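Local coordinates for transferrin binding protein B (Actinobacillus suis, PDB 3PQU) that probably binds host transferrin at the bacterial surface, as a lipoprotein of the outer membrane that takes part in iron acquisition, at residues K166-T171 with A234-N239; R51-F56 with Y143-G148; N208-H213 with G250-N255; T340-T345 with G559-A564. All coordinates share one frame; numbering follows the deposited sequence.

Overall arrangement
Contacts 1 and 3 both belong to the barrel range 164-326, their centres about 33 Å apart: contact 1 pairs strands 170-183 and 229-236, while contact 3 joins the loops that follow strands 170-183 and 241-249. Contact 1, at the surface, closes a strand pair with backbone bonds, carboxylates and waters; contact 3, partly buried, relies on a single backbone bridge, one isoleucine and two waters. Contact 2 lies in the N-lobe handle, also at the surface, where an asparagine amide takes over strand-like bonding. Contact 4 is the buried one: largely apolar, with no polar bond between its segments, it joins the C-lobe handle to the C-lobe barrel, its centre about 56 Å from the centres of contacts 2 and 3.

Contact 1: residues K166-T171 with A234-N239; sequences KGNKVT and AVDFDN
D236 OD1 is gripped from opposite faces of its carboxylate plane: N168 ND2 donates to it at 3.1 Å, nearly straight and within the plane of its own amide, while the backbone N of N239, three residues on, closes an Asx motif. The other oxygen, OD2, takes N239 ND2, which limits rotation of the carboxylate. The side chains of N168 and D236 run alongside each other, with amide and carboxylate planes 84° apart. A second acid, D238, reaches the glycine beside them: its OD1 receives G167 N at 2.9 Å from above the carboxylate plane, and its own backbone N returns a bond to G167 O. Waters extend the grip, one bridging D238 OD1 to K166 NZ, which also forms a salt bridge with E334, the other joining D238 OD2 to N168 OD1. These bonds lie beside strands 170-183 and 229-236, neighbours in the antiparallel N-lobe barrel. V170 and V235 form a hydrogen-bonded pair, with V235 N to V170 O at 2.7 Å and V170 N to V235 O at 2.8 Å. On the face of the sheet that carries these valines, V170 CG2 meets the edge of the F237 ring, 3.8 Å from CD2, and V235 CG1 sits over the centre of one ring face; I270 and F299 also pack on F237. G167 has backbone angles (phi 132°, psi 165°) that suit glycine. F237 is thus buried, whereas N168 and D238 are exposed; the N168 and N239 donors probably stabilise the charge of D236, and G167 N, the waters and possibly K166 that of D238.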
# COMPACT_ATOMS: atom_id res chain seq x y z
N LYS A 166 0.29 -18.24 5.98
CA LYS A 166 0.54 -19.47 5.24
C LYS A 166 -0.78 -20.24 5.14
O LYS A 166 -1.62 -20.14 6.03
CB LYS A 166 1.56 -20.33 5.99
CG LYS A 166 2.88 -19.64 6.28
CD LYS A 166 3.75 -19.62 5.05
CE LYS A 166 4.13 -21.03 4.62
NZ LYS A 166 4.87 -21.03 3.33
N GLY A 167 -0.96 -21.01 4.07
CA GLY A 167 -2.16 -21.82 3.92
C GLY A 167 -2.85 -21.71 2.58
O GLY A 167 -2.58 -20.80 1.80
N ASN A 168 -3.76 -22.65 2.33
CA ASN A 168 -4.48 -22.74 1.06
C ASN A 168 -5.84 -22.06 1.09
O ASN A 168 -6.48 -21.89 0.05
CB ASN A 168 -4.67 -24.20 0.64
CG ASN A 168 -3.38 -24.86 0.18
OD1 ASN A 168 -3.05 -25.97 0.60
ND2 ASN A 168 -2.64 -24.18 -0.69
N LYS A 169 -6.32 -21.72 2.28
CA LYS A 169 -7.62 -21.07 2.36
C LYS A 169 -7.78 -20.24 3.61
O LYS A 169 -7.99 -20.77 4.70
CB LYS A 169 -8.74 -22.10 2.25
CG LYS A 169 -10.14 -21.50 2.25
CD LYS A 169 -11.21 -22.59 2.15
CE LYS A 169 -12.60 -21.99 1.98
NZ LYS A 169 -13.62 -23.03 1.66
N VAL A 170 -7.68 -18.92 3.46
CA VAL A 170 -7.99 -18.00 4.55
C VAL A 170 -9.18 -17.16 4.13
O VAL A 170 -9.16 -16.54 3.06
CB VAL A 170 -6.79 -17.09 4.87
CG1 VAL A 170 -7.15 -16.12 6.01
CG2 VAL A 170 -5.56 -17.92 5.24
N THR A 171 -10.23 -17.15 4.95
CA THR A 171 -11.47 -16.45 4.64
C THR A 171 -11.48 -15.04 5.22
O THR A 171 -11.12 -14.85 6.38
CB THR A 171 -12.71 -17.22 5.16
OG1 THR A 171 -12.84 -18.43 4.43
CG2 THR A 171 -13.99 -16.39 4.97
N ALA A 234 -12.01 -16.02 -0.32
CA ALA A 234 -11.24 -17.18 0.09
C ALA A 234 -9.84 -17.01 -0.50
O ALA A 234 -9.66 -17.06 -1.71
CB ALA A 234 -11.89 -18.47 -0.44
N VAL A 235 -8.84 -16.77 0.36
CA VAL A 235 -7.50 -16.47 -0.14
C VAL A 235 -6.59 -17.69 -0.04
O VAL A 235 -6.42 -18.26 1.04
CB VAL A 235 -6.85 -15.29 0.60
CG1 VAL A 235 -5.44 -15.04 0.06
CG2 VAL A 235 -7.71 -14.03 0.49
N ASP A 236 -5.99 -18.09 -1.16
CA ASP A 236 -5.05 -19.21 -1.17
C ASP A 236 -3.64 -18.62 -1.21
O ASP A 236 -3.06 -18.41 -2.28
CB ASP A 236 -5.30 -20.10 -2.40
CG ASP A 236 -4.37 -21.32 -2.47
OD1 ASP A 236 -3.32 -21.38 -1.79
OD2 ASP A 236 -4.69 -22.23 -3.27
N PHE A 237 -3.10 -18.32 -0.04
CA PHE A 237 -1.82 -17.62 0.02
C PHE A 237 -0.68 -18.47 -0.55
O PHE A 237 0.20 -17.95 -1.24
CB PHE A 237 -1.50 -17.17 1.45
CG PHE A 237 -2.29 -15.95 1.90
CD1 PHE A 237 -1.96 -14.68 1.44
CD2 PHE A 237 -3.34 -16.08 2.80
CE1 PHE A 237 -2.69 -13.55 1.85
CE2 PHE A 237 -4.07 -14.97 3.23
CZ PHE A 237 -3.74 -13.70 2.75
N ASP A 238 -0.71 -19.77 -0.28
CA ASP A 238 0.34 -20.66 -0.79
C ASP A 238 0.42 -20.69 -2.33
O ASP A 238 1.51 -20.83 -2.89
CB ASP A 238 0.18 -22.07 -0.21
CG ASP A 238 0.47 -22.12 1.29
OD1 ASP A 238 0.89 -21.08 1.86
OD2 ASP A 238 0.27 -23.19 1.90
N ASN A 239 -0.72 -20.56 -3.01
CA ASN A 239 -0.73 -20.52 -4.47
C ASN A 239 -0.86 -19.10 -5.05
O ASN A 239 -1.01 -18.91 -6.26
CB ASN A 239 -1.82 -21.45 -5.03
CG ASN A 239 -1.45 -22.93 -4.91
OD1 ASN A 239 -0.30 -23.31 -5.14
ND2 ASN A 239 -2.41 -23.76 -4.53
O HOH W 1 2.85 -19.21 1.54
O HOH W 2 0.17 -25.60 0.99

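Contact 2: residues R51-F56 with Y143-G148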
# COMPACT_ATOMS: atom_id res chain seq x y z
N ARG A 51 -26.03 14.51 -12.79
CA ARG A 51 -26.31 15.09 -14.11
C ARG A 51 -26.38 16.61 -14.06
O ARG A 51 -26.91 17.17 -13.11
CB ARG A 51 -27.61 14.54 -14.70
CG ARG A 51 -27.81 14.90 -16.18
CD ARG A 51 -28.99 14.15 -16.75
NE ARG A 51 -30.25 14.48 -16.08
CZ ARG A 51 -31.05 15.46 -16.48
NH1 ARG A 51 -30.71 16.20 -17.52
NH2 ARG A 51 -32.18 15.71 -15.84
N ASN A 52 -25.80 17.28 -15.05
CA ASN A 52 -25.97 18.72 -15.16
C ASN A 52 -27.34 18.96 -15.78
O ASN A 52 -27.57 18.63 -16.95
CB ASN A 52 -24.90 19.35 -16.06
CG ASN A 52 -25.00 20.87 -16.12
OD1 ASN A 52 -25.89 21.46 -15.49
ND2 ASN A 52 -24.10 21.52 -16.87
N ARG A 53 -28.23 19.55 -15.00
CA ARG A 53 -29.59 19.84 -15.45
C ARG A 53 -29.79 21.23 -16.09
O ARG A 53 -30.92 21.58 -16.49
CB ARG A 53 -30.56 19.59 -14.29
CG ARG A 53 -30.44 18.13 -13.78
CD ARG A 53 -30.96 17.95 -12.37
NE ARG A 53 -32.33 18.43 -12.26
CZ ARG A 53 -33.02 18.45 -11.13
NH1 ARG A 53 -32.49 18.02 -10.00
NH2 ARG A 53 -34.26 18.92 -11.15
N ALA A 54 -28.72 22.01 -16.20
CA ALA A 54 -28.82 23.39 -16.73
C ALA A 54 -29.30 23.39 -18.18
O ALA A 54 -29.10 22.42 -18.92
CB ALA A 54 -27.48 24.11 -16.61
N LEU A 55 -29.94 24.48 -18.58
CA LEU A 55 -30.51 24.59 -19.92
C LEU A 55 -29.63 25.40 -20.87
O LEU A 55 -29.89 25.44 -22.08
CB LEU A 55 -31.90 25.24 -19.83
CG LEU A 55 -32.86 24.60 -18.82
CD1 LEU A 55 -34.17 25.35 -18.80
CD2 LEU A 55 -33.09 23.13 -19.15
N PHE A 56 -28.59 26.04 -20.33
CA PHE A 56 -27.71 26.90 -21.12
C PHE A 56 -26.27 26.49 -20.92
O PHE A 56 -25.92 25.92 -19.89
CB PHE A 56 -27.88 28.37 -20.72
CG PHE A 56 -29.27 28.88 -20.93
CD1 PHE A 56 -29.64 29.44 -22.15
CD2 PHE A 56 -30.22 28.80 -19.93
CE1 PHE A 56 -30.93 29.90 -22.36
CE2 PHE A 56 -31.51 29.27 -20.13
CZ PHE A 56 -31.86 29.82 -21.35
N TYR A 143 -25.24 27.77 -16.01
CA TYR A 143 -24.82 26.74 -16.97
C TYR A 143 -24.44 25.43 -16.27
O TYR A 143 -24.14 24.40 -16.90
CB TYR A 143 -23.68 27.26 -17.84
CG TYR A 143 -22.39 27.56 -17.10
CD1 TYR A 143 -21.35 26.66 -17.10
CD2 TYR A 143 -22.20 28.77 -16.43
CE1 TYR A 143 -20.17 26.92 -16.46
CE2 TYR A 143 -21.01 29.03 -15.77
CZ TYR A 143 -20.00 28.11 -15.79
OH TYR A 143 -18.82 28.35 -15.15
N ILE A 144 -24.46 25.47 -14.95
CA ILE A 144 -24.32 24.24 -14.17
C ILE A 144 -25.40 24.21 -13.08
O ILE A 144 -25.57 25.16 -12.31
CB ILE A 144 -22.93 24.10 -13.54
CG1 ILE A 144 -21.86 24.00 -14.62
CG2 ILE A 144 -22.85 22.86 -12.63
CD1 ILE A 144 -20.51 23.59 -14.08
N PHE A 145 -26.16 23.12 -13.06
CA PHE A 145 -27.13 22.88 -12.02
C PHE A 145 -27.21 21.41 -11.68
O PHE A 145 -27.72 20.63 -12.47
CB PHE A 145 -28.52 23.37 -12.42
CG PHE A 145 -29.59 23.02 -11.42
CD1 PHE A 145 -29.35 23.15 -10.06
CD2 PHE A 145 -30.82 22.54 -11.84
CE1 PHE A 145 -30.32 22.81 -9.12
CE2 PHE A 145 -31.80 22.20 -10.90
CZ PHE A 145 -31.55 22.34 -9.55
N LYS A 146 -26.67 21.06 -10.51
CA LYS A 146 -26.68 19.69 -10.02
C LYS A 146 -27.26 19.70 -8.60
O LYS A 146 -27.11 20.68 -7.87
CB LYS A 146 -25.27 19.10 -10.04
CG LYS A 146 -24.60 19.08 -11.44
CD LYS A 146 -23.15 18.58 -11.37
CE LYS A 146 -22.58 18.27 -12.76
NZ LYS A 146 -21.15 17.86 -12.69
N ASN A 147 -27.94 18.63 -8.22
CA ASN A 147 -28.59 18.58 -6.92
C ASN A 147 -28.76 17.18 -6.39
O ASN A 147 -28.63 16.22 -7.15
CB ASN A 147 -29.95 19.30 -6.96
CG ASN A 147 -30.43 19.69 -5.57
OD1 ASN A 147 -29.64 19.75 -4.63
ND2 ASN A 147 -31.72 19.92 -5.43
N GLY A 148 -29.01 17.04 -5.09
CA GLY A 148 -29.12 15.72 -4.49
C GLY A 148 -27.82 15.23 -3.85
O GLY A 148 -27.01 16.03 -3.39
O HOH W 3 -28.15 16.47 -10.61
O HOH W 4 -30.60 16.28 -9.33
O HOH W 5 -33.68 18.97 -7.45
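The N52 amide lies along the edge of strand 142-146 and bonds to it at both ends: ND2 gives a nearly straight bond to Y143 O (2.9 Å), with Y143 O in the plane of the N52 amide, and OD1 accepts F145 N at 3.0 Å. This strand pairs with 133-136 as a two-stranded hairpin of the N-lobe handle, and Y143 and I144 form a classic beta bulge opposite V135. With CG anti to the backbone N (chi1 -176°), the amide of N52 is turned back to the strand, and its OD1 also takes A54 N in an Asx turn; the two donors come from opposite faces of the amide plane. One residue on, R53 N donates to F145 O at 2.8 Å. The R53 side chain bends at chi3, so that F145 CE2 lies over the centre of one guanidinium face, the guanidinium and ring planes 43° apart. Its other neighbour is N147, linked through two waters that both accept from NH1. The extended K146 chain passes R51 and N52, its CG 3.4 Å from R51 O. A54 points its methyl at the strand, where CB lies 3.3 Å from Y143 C.

Contact 3: residues N208-H213 with G250-N255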
# COMPACT_ATOMS: atom_id res chain seq x y z
N ASN A 208 -32.09 -0.24 -2.39
CA ASN A 208 -33.09 -0.63 -1.40
C ASN A 208 -32.73 -1.95 -0.71
O ASN A 208 -33.28 -2.99 -1.01
CB ASN A 208 -34.47 -0.72 -2.06
CG ASN A 208 -34.97 0.63 -2.56
OD1 ASN A 208 -34.53 1.69 -2.10
ND2 ASN A 208 -35.91 0.60 -3.50
N VAL A 209 -31.78 -1.90 0.21
CA VAL A 209 -31.30 -3.10 0.87
C VAL A 209 -31.58 -3.02 2.37
O VAL A 209 -31.99 -1.97 2.86
CB VAL A 209 -29.81 -3.27 0.63
CG1 VAL A 209 -29.55 -3.49 -0.85
CG2 VAL A 209 -29.07 -2.04 1.14
N ASN A 210 -31.38 -4.12 3.08
CA ASN A 210 -31.51 -4.13 4.55
C ASN A 210 -30.37 -3.37 5.24
O ASN A 210 -29.20 -3.76 5.15
CB ASN A 210 -31.54 -5.58 5.07
CG ASN A 210 -31.45 -5.66 6.60
OD1 ASN A 210 -32.08 -4.89 7.31
ND2 ASN A 210 -30.67 -6.62 7.09
N ARG A 211 -30.71 -2.29 5.94
CA ARG A 211 -29.70 -1.49 6.62
C ARG A 211 -29.71 -1.55 8.15
O ARG A 211 -28.72 -1.21 8.80
CB ARG A 211 -29.79 -0.04 6.16
CG ARG A 211 -29.69 0.07 4.65
CD ARG A 211 -29.38 1.45 4.17
NE ARG A 211 -29.46 1.50 2.71
CZ ARG A 211 -28.41 1.46 1.90
NH1 ARG A 211 -27.18 1.36 2.40
NH2 ARG A 211 -28.60 1.51 0.59
N ASP A 212 -30.81 -2.00 8.75
CA ASP A 212 -30.94 -1.86 10.19
C ASP A 212 -31.35 -3.10 10.99
O ASP A 212 -31.64 -3.00 12.17
CB ASP A 212 -31.86 -0.68 10.52
CG ASP A 212 -33.10 -0.67 9.67
OD1 ASP A 212 -33.61 -1.76 9.36
OD2 ASP A 212 -33.55 0.44 9.32
N HIS A 213 -31.36 -4.26 10.36
CA HIS A 213 -31.66 -5.50 11.08
C HIS A 213 -30.47 -6.43 11.02
O HIS A 213 -30.04 -6.80 9.93
CB HIS A 213 -32.89 -6.18 10.48
CG HIS A 213 -34.13 -5.35 10.54
ND1 HIS A 213 -34.72 -4.99 11.74
CD2 HIS A 213 -34.89 -4.81 9.56
CE1 HIS A 213 -35.79 -4.26 11.49
NE2 HIS A 213 -35.92 -4.14 10.18
N GLY A 250 -31.30 -7.94 0.25
CA GLY A 250 -32.49 -7.12 0.10
C GLY A 250 -33.17 -6.65 1.37
O GLY A 250 -32.92 -7.14 2.47
N TYR A 251 -34.06 -5.69 1.20
CA TYR A 251 -34.88 -5.18 2.29
C TYR A 251 -35.73 -6.31 2.86
O TYR A 251 -36.19 -7.16 2.10
CB TYR A 251 -35.77 -4.05 1.76
CG TYR A 251 -36.72 -3.50 2.77
CD1 TYR A 251 -38.01 -3.99 2.88
CD2 TYR A 251 -36.32 -2.48 3.63
CE1 TYR A 251 -38.89 -3.48 3.82
CE2 TYR A 251 -37.19 -1.96 4.57
CZ TYR A 251 -38.48 -2.47 4.66
OH TYR A 251 -39.34 -1.96 5.59
N ILE A 252 -35.94 -6.34 4.18
CA ILE A 252 -36.67 -7.44 4.81
C ILE A 252 -37.71 -6.95 5.82
O ILE A 252 -37.42 -6.09 6.65
CB ILE A 252 -35.74 -8.45 5.53
CG1 ILE A 252 -36.59 -9.49 6.29
CG2 ILE A 252 -34.79 -7.74 6.49
CD1 ILE A 252 -35.78 -10.58 6.99
N ASN A 253 -38.91 -7.52 5.73
CA ASN A 253 -40.06 -7.17 6.56
C ASN A 253 -40.64 -8.39 7.25
O ASN A 253 -40.12 -9.49 7.10
CB ASN A 253 -41.18 -6.59 5.69
CG ASN A 253 -41.34 -5.11 5.86
OD1 ASN A 253 -40.73 -4.52 6.74
ND2 ASN A 253 -42.15 -4.51 5.00
N ARG A 254 -41.73 -8.19 7.98
CA ARG A 254 -42.54 -9.33 8.40
C ARG A 254 -43.49 -9.68 7.26
O ARG A 254 -44.08 -10.76 7.23
CB ARG A 254 -43.30 -9.03 9.70
CG ARG A 254 -44.03 -7.71 9.70
CD ARG A 254 -44.70 -7.48 11.05
NE ARG A 254 -45.09 -6.09 11.23
CZ ARG A 254 -45.55 -5.59 12.37
NH1 ARG A 254 -45.69 -6.37 13.44
NH2 ARG A 254 -45.88 -4.31 12.45
N ASN A 255 -43.61 -8.75 6.31
CA ASN A 255 -44.42 -8.95 5.11
C ASN A 255 -43.62 -9.46 3.92
O ASN A 255 -44.19 -9.75 2.87
CB ASN A 255 -45.07 -7.64 4.70
CG ASN A 255 -45.96 -7.08 5.77
OD1 ASN A 255 -46.46 -7.81 6.62
ND2 ASN A 255 -46.16 -5.76 5.74
O HOH W 6 -34.60 -4.32 6.03
O HOH W 7 -37.44 -3.57 8.09
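I252 CG2 packs against the flank of the N210 amide, 3.9 Å from CG, the two side chains flanking each other in the same direction. This is the close part of the contact, together with N210 CB, which rests 3.3 Å from G250 O. The methyl reaches the amide because CG2 of I252 stands between its backbone N and carbonyl carbon, with CG1 turned to the anti position. V224 touches both N210 and I252 from outside the pair. The amide itself is held firmly: ND2 donates to H213 O at 2.9 Å, in the carbonyl plane and on a lone pair, as well as to G226 O, while OD1 accepts H213 N in an Asx motif. Here two loops of the N-lobe barrel meet, the one after strand 170-183 and the one after strand 241-249, and V209 and G250 make a single backbone bridge, CA to CA 4.3 Å. Q258, from the approach to strand 260-271, bonds to G250 O. Water takes over at the looser side. One molecule donates to N210 OD1 and accepts I252 N at 3.0 Å; another lies at the edge of the H213 ring, 2.6 Å from NE2, and donates to I252 O. The imidazole meets the isoleucine only distantly, CD2 being 4.1 Å from I252 O, and its ND1 has a weak bond to E217. Further out, Y251 lies exposed: its CB stands 3.9 Å from N208 O, and the ring turns away from N208, with V209 O near its edge.

Contact 4: residues T340-T345 with G559-A564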
# COMPACT_ATOMS: atom_id res chain seq x y z
N THR A 340 12.40 -0.17 5.68
CA THR A 340 12.70 0.49 6.94
C THR A 340 13.42 1.82 6.72
O THR A 340 14.19 1.97 5.77
CB THR A 340 13.65 -0.37 7.82
OG1 THR A 340 13.06 -1.65 8.08
CG2 THR A 340 13.94 0.32 9.14
N LYS A 341 13.15 2.77 7.60
CA LYS A 341 13.85 4.04 7.61
C LYS A 341 14.50 4.18 8.98
O LYS A 341 13.84 4.02 10.01
CB LYS A 341 12.87 5.19 7.36
CG LYS A 341 13.53 6.56 7.19
CD LYS A 341 12.50 7.66 6.92
CE LYS A 341 11.51 7.80 8.08
NZ LYS A 341 10.55 8.92 7.87
N ILE A 342 15.80 4.46 8.98
CA ILE A 342 16.52 4.73 10.22
C ILE A 342 16.88 6.20 10.33
O ILE A 342 17.56 6.75 9.47
CB ILE A 342 17.80 3.91 10.30
CG1 ILE A 342 17.47 2.43 10.51
CG2 ILE A 342 18.68 4.42 11.44
CD1 ILE A 342 18.69 1.56 10.67
N ASP A 343 16.45 6.82 11.42
CA ASP A 343 16.72 8.24 11.61
C ASP A 343 18.14 8.48 12.10
O ASP A 343 18.60 7.84 13.05
CB ASP A 343 15.73 8.89 12.58
CG ASP A 343 15.92 10.40 12.68
OD1 ASP A 343 15.11 11.14 12.09
OD2 ASP A 343 16.91 10.83 13.32
N LEU A 344 18.83 9.42 11.46
CA LEU A 344 20.24 9.64 11.77
C LEU A 344 20.49 10.63 12.91
O LEU A 344 21.62 11.08 13.12
CB LEU A 344 21.01 10.07 10.51
CG LEU A 344 21.19 8.97 9.46
CD1 LEU A 344 22.08 9.45 8.32
CD2 LEU A 344 21.76 7.72 10.11
N THR A 345 19.44 10.95 13.66
CA THR A 345 19.57 11.84 14.81
C THR A 345 19.07 11.15 16.08
O THR A 345 19.57 11.41 17.17
CB THR A 345 18.79 13.15 14.62
OG1 THR A 345 18.64 13.41 13.22
CG2 THR A 345 19.51 14.31 15.28
N GLY A 559 23.96 4.49 13.07
CA GLY A 559 22.90 4.08 12.18
C GLY A 559 23.51 3.49 10.93
O GLY A 559 24.27 4.17 10.24
N ALA A 560 23.18 2.24 10.62
CA ALA A 560 23.80 1.57 9.47
C ALA A 560 22.85 0.67 8.67
O ALA A 560 22.04 -0.07 9.23
CB ALA A 560 25.01 0.77 9.93
N VAL A 561 22.99 0.74 7.35
CA VAL A 561 22.31 -0.19 6.45
C VAL A 561 23.36 -0.79 5.53
O VAL A 561 24.36 -0.15 5.19
CB VAL A 561 21.20 0.51 5.62
CG1 VAL A 561 20.08 0.98 6.54
CG2 VAL A 561 21.77 1.68 4.83
N PHE A 562 23.15 -2.04 5.14
CA PHE A 562 24.12 -2.73 4.28
C PHE A 562 23.45 -3.76 3.37
O PHE A 562 22.38 -4.29 3.68
CB PHE A 562 25.19 -3.40 5.13
CG PHE A 562 24.63 -4.37 6.13
CD1 PHE A 562 24.41 -5.69 5.78
CD2 PHE A 562 24.31 -3.95 7.41
CE1 PHE A 562 23.88 -6.58 6.70
CE2 PHE A 562 23.80 -4.84 8.33
CZ PHE A 562 23.58 -6.16 7.98
N GLY A 563 24.10 -4.03 2.24
CA GLY A 563 23.62 -5.01 1.28
C GLY A 563 24.78 -5.76 0.66
O GLY A 563 25.90 -5.26 0.65
N ALA A 564 24.53 -6.96 0.14
CA ALA A 564 25.57 -7.74 -0.52
C ALA A 564 25.04 -8.82 -1.46
O ALA A 564 23.92 -9.34 -1.29
CB ALA A 564 26.56 -8.33 0.49
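G559 offers no side chain to the two residues that meet it: I342 CG2 and L344 CD2 both stand 4.3 Å from its CA, so that the isoleucine and leucine lie against the backbone itself. The leucine branch arrives from the turn beyond the strand, whereas I342 points toward strand 559-564 from strand 340-343. With CG1 anti to its carbonyl carbon (chi1 -70°) and the chain extended beyond, I342 carries CD1 along strand 559-564, to 4.0 Å from A560 O and 4.4 Å from V561 CG1. The contact joins two sheets: strand 333-343 belongs to the handle of the C-lobe, and strand 557-568 to its antiparallel barrel. The two short segments run at 148°; with their axes 7.7 Å apart, too far for a strand pair, they meet through side chains. L419 of the handle touches L344 and V561, and H550 and Q548 of barrel strand 544-551 flank I342. On the turn side, just past the end of strand 340-343, T345 N closes an Asx turn at D343 OD2, 2.6 Å away, and the same oxygen also accepts T345 OG1 and Q346 N.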